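Local coordinates for protein D-mannonate dehydratase (Streptococcus suis, PDB 3BDK) that probably catalyses the dehydration of D-mannonate to 2-dehydro-3-deoxy-D-gluconate, a manganese- or iron-dependent step in pentose and glucuronate interconversion, at residues Q59-E64 and E84-H89; A204-A209 and E250-T255. All coordinates share one frame; numbering follows the deposited sequence.

From the N terminus the chain first meets contact 1. Residues 59-64 lead into helix 63-74, strand 79-84 follows, and the loop 84-89 beyond it returns to W61, closing a short loop of 19 intervening residues. Only then does contact 2 open: helix 191-210, strand 215-218 and helix 237-245 come in turn before residues 250-255 meet residues 204-209, closing a loop of 40. The two contacts therefore stand in series, neither nested nor crossed, with nearest atoms about 6 Å apart. Contact 1 ties the segment leading into helix 63-74 to the loop after strand 79-84, next to E84 of the D-mannose pocket, whereas contact 2 packs an outer helix against the start of strand 252-257.

Contact 1. Residues Q59-E64 and E84-H89; sequences QAWPLE and ESIPVH
With CG beside the backbone N and opposite the carbonyl carbon (chi1 -83°), W61 swings its indole toward the 84-89 loop, where I86 uses the same kind of first torsion (chi1 -46°) to set CG1 over the ring. I86 CG1 lies 4.0 Å from the centroid of the W61 six-membered ring and 14° off its normal, a CH-pi contact. The other branch reaches the same indole nearer its rim, I86 CG2 standing 4.1 Å from W61 CE2. A branched aliphatic residue suits this place because its two arms spread over a broad aromatic surface. W61 CH2 also meets the carbonyl S85 O obliquely, a close van der Waals contact at 3.4 Å, and P87 CD adds a looser apolar touch on W61 CZ2. Helix 99-114 flanks the site: N112 ND2 hydrogen-bonds to W61 O, and Y106 OH to I86 O. E84, just before the touching residues, contacts the bound D-mannose and forms a salt bridge with R328. In this xylose isomerase-like TIM barrel the contact packs the segment leading into helix 63-74 against the loop after strand 79-84. No hydrogen bond joins them, so shape and dispersion do the work, chiefly I86 over the indole.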
loop_
_atom_site.group_PDB
_atom_site.type_symbol
_atom_site.label_atom_id
_atom_site.label_comp_id
_atom_site.label_asym_id
_atom_site.label_seq_id
_atom_site.Cartn_x
_atom_site.Cartn_y
_atom_site.Cartn_z
ATOM N N GLN A 59 8.771 -4.819 37.219
ATOM C CA GLN A 59 10.217 -4.736 37.450
ATOM C C GLN A 59 10.964 -3.918 36.399
ATOM O O GLN A 59 10.481 -3.739 35.287
ATOM C CB GLN A 59 10.805 -6.141 37.588
ATOM C CG GLN A 59 10.532 -6.783 38.956
ATOM C CD GLN A 59 10.191 -8.278 38.873
ATOM O OE1 GLN A 59 10.787 -9.028 38.095
ATOM N NE2 GLN A 59 9.230 -8.710 39.685
ATOM N N ALA A 60 12.137 -3.419 36.777
ATOM C CA ALA A 60 12.894 -2.451 35.983
ATOM C C ALA A 60 13.390 -2.987 34.644
ATOM O O ALA A 60 13.651 -4.176 34.502
ATOM C CB ALA A 60 14.061 -1.919 36.795
ATOM N N TRP A 61 13.521 -2.094 33.667
ATOM C CA TRP A 61 14.010 -2.453 32.334
ATOM C C TRP A 61 15.513 -2.157 32.208
ATOM O O TRP A 61 15.907 -0.991 32.152
ATOM C CB TRP A 61 13.214 -1.702 31.255
ATOM C CG TRP A 61 11.886 -2.336 30.873
ATOM C CD1 TRP A 61 11.063 -3.089 31.672
ATOM C CD2 TRP A 61 11.226 -2.238 29.604
ATOM N NE1 TRP A 61 9.944 -3.483 30.971
ATOM C CE2 TRP A 61 10.017 -2.975 29.701
ATOM C CE3 TRP A 61 11.540 -1.609 28.388
ATOM C CZ2 TRP A 61 9.125 -3.098 28.628
ATOM C CZ3 TRP A 61 10.652 -1.733 27.320
ATOM C CH2 TRP A 61 9.459 -2.472 27.450
ATOM N N PRO A 62 16.351 -3.216 32.169
ATOM C CA PRO A 62 17.808 -3.071 32.106
ATOM C C PRO A 62 18.272 -2.601 30.737
ATOM O O PRO A 62 17.699 -3.007 29.724
ATOM C CB PRO A 62 18.319 -4.501 32.349
ATOM C CG PRO A 62 17.129 -5.309 32.778
ATOM C CD PRO A 62 15.951 -4.637 32.175
ATOM N N LEU A 63 19.309 -1.769 30.705
ATOM C CA LEU A 63 19.899 -1.318 29.441
ATOM C C LEU A 63 20.340 -2.497 28.545
ATOM O O LEU A 63 20.116 -2.476 27.332
ATOM C CB LEU A 63 21.075 -0.372 29.696
ATOM C CG LEU A 63 21.135 0.947 28.916
ATOM C CD1 LEU A 63 22.571 1.453 28.828
ATOM C CD2 LEU A 63 20.537 0.849 27.530
ATOM N N GLU A 64 20.943 -3.516 29.162
ATOM C CA GLU A 64 21.334 -4.776 28.494
ATOM C C GLU A 64 20.249 -5.376 27.578
ATOM O O GLU A 64 20.557 -5.989 26.549
ATOM C CB GLU A 64 21.769 -5.825 29.547
ATOM C CG GLU A 64 23.268 -5.849 29.916
ATOM C CD GLU A 64 23.934 -4.469 29.889
ATOM O OE1 GLU A 64 24.079 -3.902 28.778
ATOM O OE2 GLU A 64 24.322 -3.959 30.971
ATOM N N GLU A 84 6.867 0.555 21.893
ATOM C CA GLU A 84 5.467 0.285 22.104
ATOM C C GLU A 84 5.323 -0.468 23.384
ATOM O O GLU A 84 5.323 -1.708 23.429
ATOM C CB GLU A 84 4.797 -0.469 20.974
ATOM C CG GLU A 84 3.281 -0.475 21.138
ATOM C CD GLU A 84 2.571 0.612 20.342
ATOM O OE1 GLU A 84 3.240 1.401 19.640
ATOM O OE2 GLU A 84 1.326 0.659 20.390
ATOM N N SER A 85 5.244 0.343 24.427
ATOM C CA SER A 85 4.698 -0.033 25.700
ATOM C C SER A 85 5.747 -0.539 26.663
ATOM O O SER A 85 6.283 -1.637 26.514
ATOM C CB SER A 85 3.534 -1.019 25.550
ATOM O OG SER A 85 2.577 -0.821 26.569
ATOM N N ILE A 86 6.062 0.332 27.617
ATOM C CA ILE A 86 6.365 -0.084 28.973
ATOM C C ILE A 86 5.007 -0.090 29.709
ATOM O O ILE A 86 4.430 0.969 29.972
ATOM C CB ILE A 86 7.344 0.875 29.676
ATOM C CG1 ILE A 86 8.522 1.230 28.761
ATOM C CG2 ILE A 86 7.824 0.262 30.987
ATOM C CD1 ILE A 86 9.419 2.337 29.310
ATOM N N PRO A 87 4.473 -1.288 29.991
ATOM C CA PRO A 87 3.185 -1.467 30.673
ATOM C C PRO A 87 3.144 -1.087 32.158
ATOM O O PRO A 87 3.792 -1.722 32.990
ATOM C CB PRO A 87 2.899 -2.968 30.505
ATOM C CG PRO A 87 4.253 -3.597 30.350
ATOM C CD PRO A 87 5.084 -2.578 29.609
ATOM N N VAL A 88 2.359 -0.062 32.469
ATOM C CA VAL A 88 1.976 0.282 33.833
ATOM C C VAL A 88 1.303 -0.905 34.548
ATOM O O VAL A 88 0.396 -1.533 33.981
ATOM C CB VAL A 88 1.018 1.457 33.790
ATOM C CG1 VAL A 88 0.748 1.938 35.158
ATOM C CG2 VAL A 88 1.612 2.576 32.949
ATOM N N HIS A 89 1.773 -1.218 35.765
ATOM C CA HIS A 89 1.271 -2.345 36.579
ATOM C C HIS A 89 -0.164 -2.073 37.059
ATOM O O HIS A 89 -0.541 -0.919 37.293
ATOM C CB HIS A 89 2.210 -2.609 37.798
ATOM C CG HIS A 89 1.978 -3.932 38.483
ATOM N ND1 HIS A 89 0.940 -4.150 39.367
ATOM C CD2 HIS A 89 2.642 -5.112 38.394
ATOM C CE1 HIS A 89 0.968 -5.406 39.783
ATOM N NE2 HIS A 89 1.992 -6.012 39.207
#

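Contact 2. Residues A204-A209 and E250-T255; sequences AILPTA and EHNGIT
L206 and H251 bury the most surface here, with N252 and A209 completing the contact. L206 projects from helix 191-210 toward the beginning of strand 252-257, and its CD1 methyl does most of the touching: L206 CD1 is 3.5 Å from N252 CB and 3.6 Å from the backbone oxygen H251 O. The same methyl meets the methylene of the histidine, H251 CB, at 4.1 Å. Leucine suits the position because its forked end can press one methyl on the backbone while the second, L206 CD2, reaches N252 OD1 at 4.1 Å.

The side chains of L206 and N252 cross at about a right angle. The backbone sets N252 CB against the leucine, while the first torsion, with CG anti to the backbone N (chi1 -173°), turns the amide on to other partners. Its ND2 donates to F243 O, with weaker bonds to L244 O and Y247 O, so this buried asparagine combines an apolar contact through CB with polar fastening of the C-terminal end of helix 237-245 and the residues just beyond it.

H251 points toward the helix, and its ring atom CD2 comes within 3.9 Å of A209 O, which lies obliquely to the ring. No hydrogen bond crosses between the segments; the contact is van der Waals packing.

The helix is kinked at P207 and T208, whose backbone N atoms make no bond to the turn before, P207 because proline has no N-H. Around this contact, helix 99-114 packs against A204, T208 and A209, strand 215-218 lies against A209 and H251, and Y247 touches L206, placing the pair within the helix-against-sheet layer of the xylose isomerase-like TIM barrel.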
loop_
_atom_site.group_PDB
_atom_site.type_symbol
_atom_site.label_atom_id
_atom_site.label_comp_id
_atom_site.label_asym_id
_atom_site.label_seq_id
_atom_site.Cartn_x
_atom_site.Cartn_y
_atom_site.Cartn_z
ATOM N N ALA A 204 4.603 11.962 38.878
ATOM C CA ALA A 204 5.732 11.148 39.306
ATOM C C ALA A 204 6.800 10.978 38.205
ATOM O O ALA A 204 7.993 11.218 38.454
ATOM C CB ALA A 204 5.252 9.776 39.796
ATOM N N ILE A 205 6.362 10.587 37.000
ATOM C CA ILE A 205 7.271 10.109 35.951
ATOM C C ILE A 205 7.740 11.145 34.931
ATOM O O ILE A 205 8.740 10.928 34.243
ATOM C CB ILE A 205 6.708 8.866 35.177
ATOM C CG1 ILE A 205 5.538 9.252 34.264
ATOM C CG2 ILE A 205 6.336 7.744 36.140
ATOM C CD1 ILE A 205 5.237 8.225 33.196
ATOM N N LEU A 206 7.037 12.263 34.824
ATOM C CA LEU A 206 7.349 13.218 33.776
ATOM C C LEU A 206 8.721 13.898 33.881
ATOM O O LEU A 206 9.493 13.842 32.927
ATOM C CB LEU A 206 6.201 14.204 33.563
ATOM C CG LEU A 206 5.243 13.846 32.411
ATOM C CD1 LEU A 206 5.683 14.469 31.080
ATOM C CD2 LEU A 206 5.032 12.342 32.254
ATOM N N PRO A 207 9.051 14.509 35.037
ATOM C CA PRO A 207 10.402 15.077 35.135
ATOM C C PRO A 207 11.471 14.014 34.841
ATOM O O PRO A 207 12.440 14.308 34.155
ATOM C CB PRO A 207 10.487 15.520 36.601
ATOM C CG PRO A 207 9.414 14.726 37.308
ATOM C CD PRO A 207 8.308 14.685 36.295
ATOM N N THR A 208 11.272 12.792 35.340
ATOM C CA THR A 208 12.128 11.645 35.021
ATOM C C THR A 208 12.281 11.481 33.514
ATOM O O THR A 208 13.344 11.111 33.038
ATOM C CB THR A 208 11.551 10.320 35.616
ATOM O OG1 THR A 208 11.200 10.505 37.000
ATOM C CG2 THR A 208 12.537 9.154 35.488
ATOM N N ALA A 209 11.214 11.776 32.772
ATOM C CA ALA A 209 11.169 11.593 31.315
ATOM C C ALA A 209 11.688 12.796 30.567
ATOM O O ALA A 209 12.297 12.649 29.516
ATOM C CB ALA A 209 9.753 11.265 30.856
ATOM N N GLU A 250 5.246 19.404 26.685
ATOM C CA GLU A 250 5.289 18.728 25.390
ATOM C C GLU A 250 5.739 17.257 25.490
ATOM O O GLU A 250 5.400 16.464 24.640
ATOM C CB GLU A 250 6.026 19.601 24.349
ATOM C CG GLU A 250 5.057 20.631 23.631
ATOM C CD GLU A 250 5.458 22.154 23.647
ATOM O OE1 GLU A 250 5.908 22.689 24.700
ATOM O OE2 GLU A 250 5.248 22.838 22.604
ATOM N N HIS A 251 6.425 16.895 26.573
ATOM C CA HIS A 251 6.821 15.496 26.883
ATOM C C HIS A 251 5.701 14.605 27.455
ATOM O O HIS A 251 5.896 13.389 27.639
ATOM C CB HIS A 251 7.989 15.510 27.876
ATOM C CG HIS A 251 9.310 15.822 27.246
ATOM N ND1 HIS A 251 9.557 17.000 26.569
ATOM C CD2 HIS A 251 10.455 15.104 27.180
ATOM C CE1 HIS A 251 10.795 16.990 26.112
ATOM N NE2 HIS A 251 11.362 15.853 26.473
ATOM N N ASN A 252 4.562 15.232 27.768
ATOM C CA ASN A 252 3.330 14.582 28.220
ATOM C C ASN A 252 2.355 14.598 27.063
ATOM O O ASN A 252 1.683 15.605 26.826
ATOM C CB ASN A 252 2.729 15.365 29.398
ATOM C CG ASN A 252 1.540 14.668 30.043
ATOM O OD1 ASN A 252 1.577 13.462 30.316
ATOM N ND2 ASN A 252 0.479 15.435 30.309
ATOM N N GLY A 253 2.297 13.490 26.331
ATOM C CA GLY A 253 1.522 13.423 25.088
ATOM C C GLY A 253 0.664 12.182 24.898
ATOM O O GLY A 253 0.547 11.307 25.773
ATOM N N ILE A 254 0.039 12.125 23.735
ATOM C CA ILE A 254 -0.814 11.006 23.373
ATOM C C ILE A 254 -0.246 10.251 22.177
ATOM O O ILE A 254 0.594 10.760 21.412
ATOM C CB ILE A 254 -2.240 11.484 23.015
ATOM C CG1 ILE A 254 -2.199 12.431 21.811
ATOM C CG2 ILE A 254 -2.908 12.145 24.226
ATOM C CD1 ILE A 254 -3.531 12.901 21.351
ATOM N N THR A 255 -0.702 9.016 22.051
ATOM C CA THR A 255 -0.692 8.341 20.793
ATOM C C THR A 255 -2.092 8.530 20.220
ATOM O O THR A 255 -3.066 7.970 20.742
ATOM C CB THR A 255 -0.411 6.864 20.982
ATOM O OG1 THR A 255 0.896 6.702 21.537
ATOM C CG2 THR A 255 -0.481 6.155 19.660
#